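Local coordinates for protein interpain A (Prevotella intermedia, PDB 3BB7) that is the zymogen form of a bacterial C10-family cysteine protease that probably cuts proteins with a cysteine-histidine pair, at residues Phe51-Lys56 / Asp297-Gly302; Pro99-Leu104 / Arg111-Ala116; Ala122-Tyr127 / Pro250-Gly255; Leu185-Gly190 / Met195-Pro200; Ala206-Cys211 / Asp312-Val317. The protein carries 1 engineered substitution. One frame throughout, in Å; residues are numbered along the deposited sequence.

Interaction 1: residues Phe51-Lys56 / Asp297-Gly302; sequences FKWWLK and DLLNPG
Where the prodomain helix 49-68 lies against the protease moiety, the side chains of Trp53 and Trp54 close on Leu299, which sits in the loop between strands 292-294 and 312-315. A single methyl does the touching: Leu299 CD1 lies 3.9 Å from Trp53 CH2, at the far end of the six-membered ring, and 4.0 Å from Trp54 CD1, on the pyrrole part. Trp53 and Leu299 reach for each other from opposite directions, whereas Trp54 and Leu299 cross at about a right angle. Leu299 is the centre of an inverse gamma turn, a tight bend that carries its side chain toward the helix. This belongs to the interface of a cysteine protease zymogen: the ring of Trp53 also stacks on His267, the predicted catalytic histidine, so the helix packs directly on the predicted active site. The buried N-H groups of both indoles are satisfied by loop carbonyls, NE1 of Trp53 by Phe307 O and NE1 of Trp54 by Lys295 O. Large aromatic rings suit such a place, since each can pack against leucine through carbon while its nitrogen bonds to backbone; Ala57, Ile58 and Val61 of the same helix also touch Leu299.

Interaction 2: residues Pro99-Leu104 / Arg111-Ala116; sequences PYNKLL and RLITGA. Engineered in segment 111-116: Ala116 (natural residue Cys).
Arg111 and Asn101 cross with their flat ends nearly perpendicular, amide and guanidinium planes 84° apart. The arginine chain bends at chi3 (-59°), which turns its end toward the turn of 99-104. There NH1 donates to Leu104 O at 2.9 Å, meeting the oxygen almost head-on, with a C=O...N angle of 172° and the acceptor close to the guanidinium plane. On the way its CD passes 3.2 Å from Asn101 O, the same oxygen that accepts the backbone N-H of Leu104 in a type I beta turn. A long, flexible arginine suits this place because its methylenes can lie along the turn while its charged end holds a carbonyl.

Leu104 points across to segment 111-116 and lays its side chain against backbone as much as against side chains: CD1 is 3.6 Å from Leu112 O, and the two CB atoms of Leu104 and Leu112 stand 4.1 Å apart. Further on, the methyl CG2 of Thr114 rests 3.5 Å from Tyr100 O, while the hydroxyl of Thr114 bonds to that of Thr119. This loop leads into helix 116-128, with Gly115 at its N-cap and the engineered Ala116 occupying the predicted nucleophile position. Helix 176-192 covers Tyr100 through Val182 and Met186, and Ile152 of strand 150-154 packs on Leu104 and Leu112.

Interaction 3: residues Ala122-Tyr127 / Pro250-Gly255; sequences AQVLNY and PLIYGG. Unlike the reference sequence in segment 122-127: Val124 (reference Ala).
Pro250 sets its CG over one face of the Tyr127 ring, and Val124 and Ile252 mesh beside them. That CG stands 4.1 Å from the centroid of the tyrosine ring, displaced toward the rim on the CD2 side, a CH-pi contact. With chi1 at 173°, Tyr127 carries its ring away from its own backbone N and presents that face to the proline. Nearly one helical turn earlier, the branched end of Val124, alanine in the reference sequence, straddles the start of the strand: CG1 is 4.0 Å from Pro250 O, while CG2 lies 3.8 Å from Ile252 CG1. Its two methyls thus fill the space beside Pro250 and Ile252 where helix and strand come near, CA of Val124 and CA of Pro250 being 6.4 Å apart, and rigid proline gives the aromatic face a fixed surface to lie on. Helix 116-128 thereby packs on the sheet at strand 251-255, which is flanked by strands 267-274 and 312-315; Val270 touches both Val124 and Pro250, and helix 176-192 packs against Ala122 and Leu125.

Interaction 4: residues Leu185-Gly190 / Met195-Pro200; sequences LMLHCG and MQYGGP
Met195 opens the second segment by donating its backbone N-H to Gly190 O at 3.0 Å, tying the loop back to the last turn of helix 176-192. Its CB lies 3.3 Å from the same oxygen, and its chain bends at chi2 and chi3, which brings CE to 4.0 Å from Gly190 CA. The flexible, unbranched chain thus folds over the glycine, and CG sits above the centre of the Tyr197 ring. Tyr197, two residues on, brings its OH down to 3.4 Å from the bare CA of Gly190, the smallest residue, which lets the ring come this near the helix. The hydroxyl itself donates to a water at 2.7 Å, in the ring plane, and this water donates in turn to Met186 O. A tyrosine can thus pack its ring and still reach a helix carbonyl through one bound water. The loop after helix 176-192 so folds back on its last turn in the clan CA (papain-like) protease domain, the Met195 side chain about 7 Å from that of Ala116, the engineered residue at the predicted nucleophile position.

Interaction 5: residues Ala206-Cys211 / Asp312-Val317; sequences AYMTDC and DMVRGV
Met208 packs against strand 312-315 at the start of helix 208-218, whose N-cap is Tyr207, a helix-on-sheet contact in the protease domain. The tight part is carbon and sulfur. Met208 CG lies 3.7 Å from Asp312 CB, and its chain, bent at chi2 (-65°), carries SD on to 3.9 Å from Val314 CG2. One turn along the helix, Cys211 SG approaches the same methyl at 4.2 Å, so that CG2 of the valine meets two sulfur atoms. A flexible methionine can follow the strand from one residue to the next, and valine suits the strand, its two methyls spread so that CG2 turns to the helix. Val117 of helix 116-128 backs Met208 and Cys211, and Tyr226 of strand 225-228 touches Met208 and Asp312.

The looser, polar side lies at the helix start, where the carboxylate of Asp312, beyond its packed CB, reaches the first turn through a water. The carboxylate does double duty: OD2 bonds to Thr228 OG1, on the neighbouring strand, and OD1 accepts from the water. Negative charge beside the N-terminal end of a helix is probably favourable, since the N-H groups of the first turn and the helix dipole would both attract it. The bridge is short: one water gives a proton to Asp312 OD1 at 2.6 Å and takes the backbone N-H of Met208 at 2.9 Å.

How the interactions relate
All five contacts are largely buried, but their chemistry follows their place. Interaction 1 alone joins prodomain to protease, through indoles and a leucine. Interactions 3 and 5 meet on the sheet, where strands 251-255 and 312-315 are neighbours (Gly254 O to Asp312 N, 2.7 Å); interaction 3 is apolar, while interaction 5 adds a water-bridged carboxylate. Interactions 2 and 4, with centres about 6 Å apart, hold the loops around the nucleophile helix by more polar means, a guanidinium bond in one, a backbone bond and a bridging water in the other, beside apolar packing; a probable backbone bond, Ile113 N to Gly198 O, joins them. Interaction 4 also touches the helix of interaction 3, linking loops to core.

Interaction 1: residues Phe51-Lys56 / Asp297-Gly302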
# COMPACT_ATOMS: atom_id res chain seq x y z
N PHE A 51 -5.91 1.97 -5.45
CA PHE A 51 -6.11 3.22 -6.18
C PHE A 51 -7.61 3.53 -6.27
O PHE A 51 -8.03 4.70 -6.10
CB PHE A 51 -5.47 3.10 -7.57
CG PHE A 51 -5.69 4.29 -8.47
CD1 PHE A 51 -6.43 4.17 -9.66
CD2 PHE A 51 -5.08 5.50 -8.17
CE1 PHE A 51 -6.60 5.28 -10.52
CE2 PHE A 51 -5.22 6.60 -9.02
CZ PHE A 51 -5.99 6.50 -10.19
N LYS A 52 -8.42 2.49 -6.47
CA LYS A 52 -9.87 2.68 -6.48
C LYS A 52 -10.37 3.26 -5.15
O LYS A 52 -11.22 4.18 -5.16
CB LYS A 52 -10.57 1.36 -6.80
CG LYS A 52 -10.50 1.04 -8.27
CD LYS A 52 -11.29 -0.24 -8.59
CE LYS A 52 -11.65 -0.31 -10.07
NZ LYS A 52 -10.52 0.14 -10.93
N TRP A 53 -9.83 2.77 -4.03
CA TRP A 53 -10.17 3.32 -2.71
C TRP A 53 -9.82 4.81 -2.66
O TRP A 53 -10.64 5.64 -2.24
CB TRP A 53 -9.45 2.58 -1.57
CG TRP A 53 -9.56 3.35 -0.30
CD1 TRP A 53 -10.66 3.42 0.55
CD2 TRP A 53 -8.60 4.27 0.22
NE1 TRP A 53 -10.38 4.26 1.60
CE2 TRP A 53 -9.14 4.82 1.41
CE3 TRP A 53 -7.32 4.65 -0.18
CZ2 TRP A 53 -8.46 5.79 2.17
CZ3 TRP A 53 -6.62 5.60 0.57
CH2 TRP A 53 -7.20 6.16 1.75
N TRP A 54 -8.60 5.14 -3.09
CA TRP A 54 -8.12 6.51 -3.01
C TRP A 54 -9.06 7.45 -3.79
O TRP A 54 -9.41 8.52 -3.31
CB TRP A 54 -6.68 6.60 -3.53
CG TRP A 54 -6.14 7.99 -3.45
CD1 TRP A 54 -5.60 8.61 -2.34
CD2 TRP A 54 -6.07 8.94 -4.52
NE1 TRP A 54 -5.24 9.91 -2.66
CE2 TRP A 54 -5.49 10.12 -4.00
CE3 TRP A 54 -6.44 8.89 -5.88
CZ2 TRP A 54 -5.33 11.27 -4.77
CZ3 TRP A 54 -6.26 10.03 -6.65
CH2 TRP A 54 -5.70 11.20 -6.10
N LEU A 55 -9.48 7.05 -4.99
CA LEU A 55 -10.40 7.87 -5.76
C LEU A 55 -11.73 8.07 -5.03
O LEU A 55 -12.31 9.17 -5.05
CB LEU A 55 -10.66 7.25 -7.14
CG LEU A 55 -9.48 7.28 -8.12
CD1 LEU A 55 -9.85 6.47 -9.38
CD2 LEU A 55 -9.06 8.69 -8.52
N LYS A 56 -12.24 7.00 -4.42
CA LYS A 56 -13.51 7.10 -3.65
C LYS A 56 -13.37 8.04 -2.44
O LYS A 56 -14.25 8.88 -2.17
CB LYS A 56 -13.98 5.71 -3.22
CG LYS A 56 -14.46 4.85 -4.41
CD LYS A 56 -15.14 3.57 -3.93
CE LYS A 56 -16.06 3.02 -5.02
NZ LYS A 56 -17.03 1.97 -4.52
N ASP A 297 -2.94 14.28 2.74
CA ASP A 297 -3.19 15.24 3.82
C ASP A 297 -4.66 15.60 3.96
O ASP A 297 -5.21 15.66 5.06
CB ASP A 297 -2.32 16.50 3.69
CG ASP A 297 -2.39 17.17 2.32
OD1 ASP A 297 -3.10 16.70 1.39
OD2 ASP A 297 -1.70 18.21 2.16
N LEU A 298 -5.32 15.78 2.82
CA LEU A 298 -6.73 16.19 2.81
C LEU A 298 -7.71 15.05 3.10
O LEU A 298 -8.93 15.28 3.12
CB LEU A 298 -7.06 16.85 1.47
CG LEU A 298 -6.49 16.29 0.17
CD1 LEU A 298 -6.77 14.83 -0.04
CD2 LEU A 298 -7.02 17.11 -1.02
N LEU A 299 -7.21 13.83 3.34
CA LEU A 299 -8.13 12.70 3.63
C LEU A 299 -8.46 12.61 5.14
O LEU A 299 -8.17 11.60 5.79
CB LEU A 299 -7.59 11.36 3.10
CG LEU A 299 -7.31 11.34 1.58
CD1 LEU A 299 -6.76 10.01 1.19
CD2 LEU A 299 -8.56 11.66 0.80
N ASN A 300 -9.07 13.67 5.70
CA ASN A 300 -9.43 13.63 7.13
C ASN A 300 -10.48 12.53 7.34
O ASN A 300 -11.41 12.43 6.55
CB ASN A 300 -10.02 14.99 7.55
CG ASN A 300 -10.38 15.05 9.03
OD1 ASN A 300 -9.52 15.25 9.89
ND2 ASN A 300 -11.64 14.85 9.32
N PRO A 301 -10.30 11.68 8.35
CA PRO A 301 -11.27 10.63 8.65
C PRO A 301 -12.66 11.20 8.88
O PRO A 301 -12.80 12.23 9.54
CB PRO A 301 -10.71 10.02 9.95
CG PRO A 301 -9.28 10.23 9.84
CD PRO A 301 -9.10 11.58 9.19
N GLY A 302 -13.68 10.55 8.32
CA GLY A 302 -15.08 10.93 8.62
C GLY A 302 -15.66 10.08 9.74
O GLY A 302 -14.91 9.66 10.65

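Interaction 2: residues Pro99-Leu104 / Arg111-Ala116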
# COMPACT_ATOMS: atom_id res chain seq x y z
N PRO A 99 3.92 -14.27 -10.27
CA PRO A 99 4.26 -15.44 -9.46
C PRO A 99 4.16 -15.23 -7.95
O PRO A 99 4.48 -16.14 -7.17
CB PRO A 99 5.73 -15.68 -9.82
CG PRO A 99 6.25 -14.25 -10.03
CD PRO A 99 5.12 -13.47 -10.61
N TYR A 100 3.73 -14.03 -7.53
CA TYR A 100 3.65 -13.70 -6.11
C TYR A 100 2.84 -14.69 -5.32
O TYR A 100 3.16 -14.96 -4.15
CB TYR A 100 3.06 -12.30 -5.96
CG TYR A 100 3.76 -11.29 -6.88
CD1 TYR A 100 3.13 -10.78 -8.03
CD2 TYR A 100 5.09 -10.88 -6.62
CE1 TYR A 100 3.81 -9.87 -8.89
CE2 TYR A 100 5.73 -9.97 -7.45
CZ TYR A 100 5.10 -9.49 -8.59
OH TYR A 100 5.81 -8.59 -9.35
N ASN A 101 1.77 -15.21 -5.96
CA ASN A 101 0.86 -16.15 -5.29
C ASN A 101 1.14 -17.62 -5.61
O ASN A 101 0.28 -18.47 -5.34
CB ASN A 101 -0.60 -15.81 -5.64
CG ASN A 101 -0.93 -16.08 -7.13
OD1 ASN A 101 -0.02 -16.24 -7.94
ND2 ASN A 101 -2.24 -16.14 -7.47
N LYS A 102 2.30 -17.92 -6.17
CA LYS A 102 2.64 -19.29 -6.65
C LYS A 102 2.43 -20.37 -5.60
O LYS A 102 2.07 -21.51 -5.92
CB LYS A 102 4.12 -19.33 -7.14
CG LYS A 102 4.67 -20.64 -7.70
CD LYS A 102 6.04 -20.40 -8.33
CE LYS A 102 6.75 -21.71 -8.47
NZ LYS A 102 8.04 -21.55 -9.19
N LEU A 103 2.71 -20.03 -4.34
CA LEU A 103 2.67 -21.05 -3.30
C LEU A 103 1.30 -21.21 -2.63
O LEU A 103 1.14 -22.06 -1.73
CB LEU A 103 3.74 -20.78 -2.24
CG LEU A 103 5.16 -20.81 -2.79
CD1 LEU A 103 6.17 -20.45 -1.72
CD2 LEU A 103 5.51 -22.18 -3.40
N LEU A 104 0.32 -20.40 -3.03
CA LEU A 104 -1.01 -20.46 -2.44
C LEU A 104 -1.90 -21.47 -3.16
O LEU A 104 -1.69 -21.74 -4.35
CB LEU A 104 -1.66 -19.07 -2.49
CG LEU A 104 -0.95 -17.99 -1.65
CD1 LEU A 104 -1.47 -16.62 -2.01
CD2 LEU A 104 -1.14 -18.29 -0.15
N ARG A 111 -6.36 -19.17 -8.75
CA ARG A 111 -5.50 -19.33 -7.59
C ARG A 111 -5.73 -18.20 -6.57
O ARG A 111 -5.97 -17.04 -6.95
CB ARG A 111 -4.03 -19.34 -8.03
CG ARG A 111 -3.05 -19.71 -6.95
CD ARG A 111 -1.63 -19.90 -7.50
NE ARG A 111 -1.57 -20.95 -8.53
CZ ARG A 111 -1.44 -22.26 -8.27
NH1 ARG A 111 -1.34 -22.72 -7.02
NH2 ARG A 111 -1.41 -23.13 -9.29
N LEU A 112 -5.64 -18.53 -5.27
CA LEU A 112 -5.79 -17.50 -4.25
C LEU A 112 -4.74 -16.41 -4.48
O LEU A 112 -3.60 -16.70 -4.91
CB LEU A 112 -5.60 -18.12 -2.87
CG LEU A 112 -6.60 -19.24 -2.49
CD1 LEU A 112 -6.26 -19.83 -1.10
CD2 LEU A 112 -8.09 -18.81 -2.57
N ILE A 113 -5.09 -15.16 -4.17
CA ILE A 113 -4.16 -14.04 -4.37
C ILE A 113 -3.55 -13.56 -3.07
O ILE A 113 -4.01 -13.93 -1.99
CB ILE A 113 -4.83 -12.91 -5.22
CG1 ILE A 113 -5.91 -12.12 -4.43
CG2 ILE A 113 -5.40 -13.51 -6.52
CD1 ILE A 113 -6.53 -10.93 -5.18
N THR A 114 -2.44 -12.81 -3.16
CA THR A 114 -1.67 -12.65 -1.93
C THR A 114 -2.31 -11.77 -0.87
O THR A 114 -2.00 -11.91 0.34
CB THR A 114 -0.28 -12.05 -2.23
OG1 THR A 114 -0.48 -10.78 -2.86
CG2 THR A 114 0.53 -13.00 -3.08
N GLY A 115 -3.12 -10.82 -1.30
CA GLY A 115 -3.71 -9.80 -0.39
C GLY A 115 -2.86 -8.54 -0.42
O GLY A 115 -1.61 -8.60 -0.41
N ALA A 116 -3.51 -7.38 -0.45
CA ALA A 116 -2.78 -6.10 -0.52
C ALA A 116 -1.88 -5.89 0.66
O ALA A 116 -0.80 -5.30 0.54
CB ALA A 116 -3.77 -4.95 -0.61

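Interaction 3: residues Ala122-Tyr127 / Pro250-Gly255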
# COMPACT_ATOMS: atom_id res chain seq x y z
N ALA A 122 5.53 -7.22 2.07
CA ALA A 122 6.68 -7.86 1.40
C ALA A 122 7.59 -6.79 0.76
O ALA A 122 8.82 -6.91 0.82
CB ALA A 122 6.17 -8.88 0.38
N GLN A 123 6.99 -5.76 0.16
CA GLN A 123 7.83 -4.75 -0.50
C GLN A 123 8.63 -3.95 0.54
O GLN A 123 9.78 -3.60 0.30
CB GLN A 123 7.02 -3.83 -1.39
CG GLN A 123 6.44 -4.54 -2.61
CD GLN A 123 5.85 -3.58 -3.63
OE1 GLN A 123 6.46 -3.30 -4.67
NE2 GLN A 123 4.66 -3.08 -3.34
N VAL A 124 8.03 -3.65 1.69
CA VAL A 124 8.80 -2.99 2.74
C VAL A 124 9.90 -3.89 3.30
O VAL A 124 11.03 -3.44 3.46
CB VAL A 124 7.86 -2.47 3.85
CG1 VAL A 124 8.69 -1.87 5.04
CG2 VAL A 124 6.95 -1.39 3.27
N LEU A 125 9.62 -5.16 3.58
CA LEU A 125 10.68 -6.07 4.07
C LEU A 125 11.81 -6.21 3.06
O LEU A 125 13.00 -6.19 3.42
CB LEU A 125 10.10 -7.44 4.39
CG LEU A 125 9.59 -7.59 5.84
CD1 LEU A 125 8.74 -6.40 6.33
CD2 LEU A 125 8.91 -8.93 6.10
N ASN A 126 11.46 -6.28 1.78
CA ASN A 126 12.48 -6.40 0.76
C ASN A 126 13.35 -5.14 0.68
O ASN A 126 14.54 -5.21 0.38
CB ASN A 126 11.85 -6.66 -0.62
CG ASN A 126 12.92 -6.80 -1.70
OD1 ASN A 126 13.73 -7.74 -1.68
ND2 ASN A 126 12.92 -5.86 -2.64
N TYR A 127 12.75 -3.98 0.89
CA TYR A 127 13.53 -2.73 0.92
C TYR A 127 14.66 -2.83 1.97
O TYR A 127 15.82 -2.43 1.72
CB TYR A 127 12.61 -1.54 1.19
CG TYR A 127 13.40 -0.27 1.40
CD1 TYR A 127 13.96 0.41 0.31
CD2 TYR A 127 13.64 0.20 2.68
CE1 TYR A 127 14.71 1.57 0.50
CE2 TYR A 127 14.43 1.39 2.90
CZ TYR A 127 14.94 2.05 1.79
OH TYR A 127 15.73 3.17 1.95
N PRO A 250 9.97 3.38 4.79
CA PRO A 250 8.71 3.31 4.05
C PRO A 250 7.64 2.74 4.96
O PRO A 250 7.96 1.94 5.88
CB PRO A 250 9.01 2.34 2.92
CG PRO A 250 10.52 2.20 2.86
CD PRO A 250 11.03 2.51 4.25
N LEU A 251 6.39 3.15 4.74
CA LEU A 251 5.26 2.83 5.62
C LEU A 251 4.22 1.93 4.97
O LEU A 251 3.75 2.24 3.89
CB LEU A 251 4.56 4.10 6.09
CG LEU A 251 5.45 5.07 6.89
CD1 LEU A 251 4.74 6.38 7.10
CD2 LEU A 251 5.80 4.47 8.22
N ILE A 252 3.86 0.84 5.63
CA ILE A 252 2.73 0.02 5.21
C ILE A 252 1.46 0.80 5.60
O ILE A 252 1.34 1.24 6.76
CB ILE A 252 2.77 -1.32 5.97
CG1 ILE A 252 4.08 -2.07 5.64
CG2 ILE A 252 1.52 -2.17 5.68
CD1 ILE A 252 4.40 -3.22 6.60
N TYR A 253 0.54 1.02 4.66
CA TYR A 253 -0.59 1.91 4.90
C TYR A 253 -1.85 1.28 4.28
O TYR A 253 -1.78 0.70 3.20
CB TYR A 253 -0.29 3.23 4.20
CG TYR A 253 -1.09 4.46 4.61
CD1 TYR A 253 -0.52 5.43 5.44
CD2 TYR A 253 -2.41 4.65 4.18
CE1 TYR A 253 -1.21 6.57 5.80
CE2 TYR A 253 -3.13 5.81 4.53
CZ TYR A 253 -2.52 6.76 5.35
OH TYR A 253 -3.22 7.91 5.69
N GLY A 254 -3.00 1.40 4.93
CA GLY A 254 -4.20 0.86 4.31
C GLY A 254 -5.32 0.70 5.31
O GLY A 254 -5.28 1.27 6.40
N GLY A 255 -6.31 -0.10 4.95
CA GLY A 255 -7.46 -0.29 5.83
C GLY A 255 -8.52 -1.15 5.20
O GLY A 255 -8.38 -1.57 4.05

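Interaction 4: residues Leu185-Gly190 / Met195-Pro200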
# COMPACT_ATOMS: atom_id res chain seq x y z
N LEU A 185 8.14 -15.11 0.46
CA LEU A 185 7.96 -13.90 1.24
C LEU A 185 6.49 -13.45 1.28
O LEU A 185 5.95 -13.12 2.35
CB LEU A 185 8.87 -12.79 0.70
CG LEU A 185 8.79 -11.44 1.41
CD1 LEU A 185 9.25 -11.57 2.90
CD2 LEU A 185 9.63 -10.40 0.70
N MET A 186 5.81 -13.49 0.13
CA MET A 186 4.39 -13.12 0.05
C MET A 186 3.53 -14.02 0.93
O MET A 186 2.70 -13.53 1.68
CB MET A 186 3.90 -13.26 -1.39
CG MET A 186 4.41 -12.19 -2.32
SD MET A 186 3.57 -10.62 -2.05
CE MET A 186 4.44 -9.58 -3.22
N LEU A 187 3.77 -15.34 0.85
CA LEU A 187 2.99 -16.29 1.63
C LEU A 187 3.23 -16.02 3.12
O LEU A 187 2.30 -15.93 3.91
CB LEU A 187 3.41 -17.70 1.27
CG LEU A 187 3.12 -18.80 2.29
CD1 LEU A 187 1.68 -19.04 2.22
CD2 LEU A 187 3.90 -20.06 1.96
N HIS A 188 4.49 -15.82 3.50
CA HIS A 188 4.80 -15.62 4.91
C HIS A 188 4.21 -14.33 5.44
O HIS A 188 3.67 -14.30 6.56
CB HIS A 188 6.30 -15.68 5.11
CG HIS A 188 6.85 -17.07 5.02
ND1 HIS A 188 7.96 -17.46 5.73
CD2 HIS A 188 6.41 -18.16 4.34
CE1 HIS A 188 8.21 -18.74 5.46
NE2 HIS A 188 7.27 -19.19 4.64
N CYS A 189 4.24 -13.27 4.62
CA CYS A 189 3.63 -11.99 5.05
C CYS A 189 2.14 -12.15 5.24
O CYS A 189 1.57 -11.55 6.18
CB CYS A 189 3.92 -10.88 4.05
SG CYS A 189 5.66 -10.35 4.08
N GLY A 190 1.49 -12.91 4.35
CA GLY A 190 0.04 -13.15 4.53
C GLY A 190 -0.27 -13.96 5.78
O GLY A 190 -1.15 -13.59 6.59
N MET A 195 -4.10 -13.56 7.23
CA MET A 195 -4.83 -13.32 6.00
C MET A 195 -6.06 -14.21 5.87
O MET A 195 -6.01 -15.41 6.19
CB MET A 195 -3.90 -13.58 4.80
CG MET A 195 -4.39 -13.08 3.43
SD MET A 195 -4.64 -11.28 3.33
CE MET A 195 -2.94 -10.70 3.40
N GLN A 196 -7.13 -13.62 5.33
CA GLN A 196 -8.36 -14.34 4.97
C GLN A 196 -8.28 -14.42 3.45
O GLN A 196 -8.63 -13.48 2.74
CB GLN A 196 -9.59 -13.55 5.41
CG GLN A 196 -9.67 -13.51 6.96
CD GLN A 196 -10.91 -12.84 7.47
OE1 GLN A 196 -10.84 -12.07 8.44
NE2 GLN A 196 -12.05 -13.12 6.84
N TYR A 197 -7.83 -15.57 2.95
CA TYR A 197 -7.48 -15.68 1.54
C TYR A 197 -8.71 -15.82 0.68
O TYR A 197 -9.74 -16.42 1.07
CB TYR A 197 -6.57 -16.87 1.33
CG TYR A 197 -5.12 -16.57 1.68
CD1 TYR A 197 -4.55 -17.07 2.84
CD2 TYR A 197 -4.33 -15.80 0.83
CE1 TYR A 197 -3.20 -16.79 3.19
CE2 TYR A 197 -2.98 -15.52 1.15
CZ TYR A 197 -2.42 -16.04 2.32
OH TYR A 197 -1.12 -15.73 2.62
N GLY A 198 -8.60 -15.32 -0.55
CA GLY A 198 -9.69 -15.49 -1.52
C GLY A 198 -9.13 -15.53 -2.92
O GLY A 198 -7.96 -15.19 -3.13
N GLY A 199 -9.93 -15.97 -3.88
CA GLY A 199 -9.52 -15.96 -5.29
C GLY A 199 -9.54 -14.58 -5.93
O GLY A 199 -9.87 -13.60 -5.27
N PRO A 200 -9.16 -14.50 -7.22
CA PRO A 200 -9.00 -13.19 -7.88
C PRO A 200 -10.23 -12.29 -7.82
O PRO A 200 -10.09 -11.07 -7.77
CB PRO A 200 -8.68 -13.56 -9.34
CG PRO A 200 -8.93 -15.04 -9.46
CD PRO A 200 -8.84 -15.64 -8.09
O HOH W 1 -0.10 -13.87 0.98

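Interaction 5: residues Ala206-Cys211 / Asp312-Val317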
# COMPACT_ATOMS: atom_id res chain seq x y z
N ALA A 206 -6.82 -8.67 5.25
CA ALA A 206 -6.18 -8.72 6.56
C ALA A 206 -6.34 -7.40 7.29
O ALA A 206 -6.44 -6.33 6.64
CB ALA A 206 -4.69 -9.07 6.43
N TYR A 207 -6.31 -7.47 8.62
CA TYR A 207 -6.36 -6.28 9.48
C TYR A 207 -4.97 -5.82 9.82
O TYR A 207 -4.09 -6.63 10.11
CB TYR A 207 -7.13 -6.58 10.76
CG TYR A 207 -8.56 -6.99 10.50
CD1 TYR A 207 -8.95 -8.32 10.64
CD2 TYR A 207 -9.51 -6.06 10.09
CE1 TYR A 207 -10.30 -8.70 10.39
CE2 TYR A 207 -10.83 -6.43 9.81
CZ TYR A 207 -11.21 -7.75 9.98
OH TYR A 207 -12.52 -8.11 9.71
N MET A 208 -4.77 -4.51 9.85
CA MET A 208 -3.44 -3.96 10.15
C MET A 208 -2.97 -4.28 11.55
O MET A 208 -1.78 -4.43 11.77
CB MET A 208 -3.39 -2.45 9.90
CG MET A 208 -3.45 -2.12 8.45
SD MET A 208 -1.97 -2.73 7.58
CE MET A 208 -2.40 -2.17 5.94
N THR A 209 -3.91 -4.46 12.48
CA THR A 209 -3.51 -4.84 13.82
C THR A 209 -2.81 -6.22 13.82
O THR A 209 -1.84 -6.45 14.58
CB THR A 209 -4.71 -4.84 14.78
OG1 THR A 209 -4.26 -5.09 16.12
CG2 THR A 209 -5.76 -5.89 14.40
N ASP A 210 -3.29 -7.10 12.95
CA ASP A 210 -2.72 -8.45 12.83
C ASP A 210 -1.40 -8.40 12.06
O ASP A 210 -0.45 -9.10 12.40
CB ASP A 210 -3.72 -9.37 12.16
CG ASP A 210 -4.93 -9.65 13.02
OD1 ASP A 210 -4.83 -9.75 14.26
OD2 ASP A 210 -6.02 -9.80 12.40
N CYS A 211 -1.32 -7.52 11.05
CA CYS A 211 -0.07 -7.31 10.34
C CYS A 211 1.05 -6.89 11.33
O CYS A 211 2.12 -7.53 11.38
CB CYS A 211 -0.28 -6.27 9.24
SG CYS A 211 1.20 -5.88 8.29
N ASP A 312 -5.03 3.22 8.24
CA ASP A 312 -4.20 2.70 9.30
C ASP A 312 -2.78 2.69 8.75
O ASP A 312 -2.57 2.66 7.53
CB ASP A 312 -4.57 1.24 9.62
CG ASP A 312 -6.05 1.05 9.90
OD1 ASP A 312 -6.61 0.03 9.43
OD2 ASP A 312 -6.65 1.91 10.57
N MET A 313 -1.79 2.71 9.63
CA MET A 313 -0.42 2.51 9.19
C MET A 313 0.26 1.54 10.12
O MET A 313 -0.07 1.46 11.31
CB MET A 313 0.36 3.83 9.04
CG MET A 313 0.97 4.40 10.28
SD MET A 313 2.26 5.69 10.07
CE MET A 313 1.27 7.01 9.37
N VAL A 314 1.26 0.85 9.59
CA VAL A 314 2.16 0.08 10.44
C VAL A 314 3.48 0.80 10.36
O VAL A 314 4.04 0.93 9.24
CB VAL A 314 2.29 -1.38 10.01
CG1 VAL A 314 3.31 -2.06 10.91
CG2 VAL A 314 0.96 -2.08 10.09
N ARG A 315 3.94 1.31 11.50
CA ARG A 315 5.25 1.95 11.58
C ARG A 315 6.15 1.08 12.46
O ARG A 315 5.69 0.09 13.06
CB ARG A 315 5.10 3.39 12.09
CG ARG A 315 4.68 3.52 13.52
CD ARG A 315 4.54 5.00 13.92
NE ARG A 315 3.94 5.06 15.24
CZ ARG A 315 3.79 6.18 15.94
NH1 ARG A 315 4.23 7.33 15.45
NH2 ARG A 315 3.18 6.13 17.13
N GLY A 316 7.44 1.41 12.52
CA GLY A 316 8.37 0.65 13.35
C GLY A 316 9.00 -0.54 12.64
O GLY A 316 9.57 -1.39 13.28
N VAL A 317 8.88 -0.59 11.32
CA VAL A 317 9.47 -1.66 10.53
C VAL A 317 10.74 -1.11 9.87
O VAL A 317 10.71 -0.21 9.01
CB VAL A 317 8.49 -2.18 9.46
CG1 VAL A 317 9.14 -3.28 8.61
CG2 VAL A 317 7.20 -2.72 10.15
O HOH W 2 -6.83 -2.53 9.18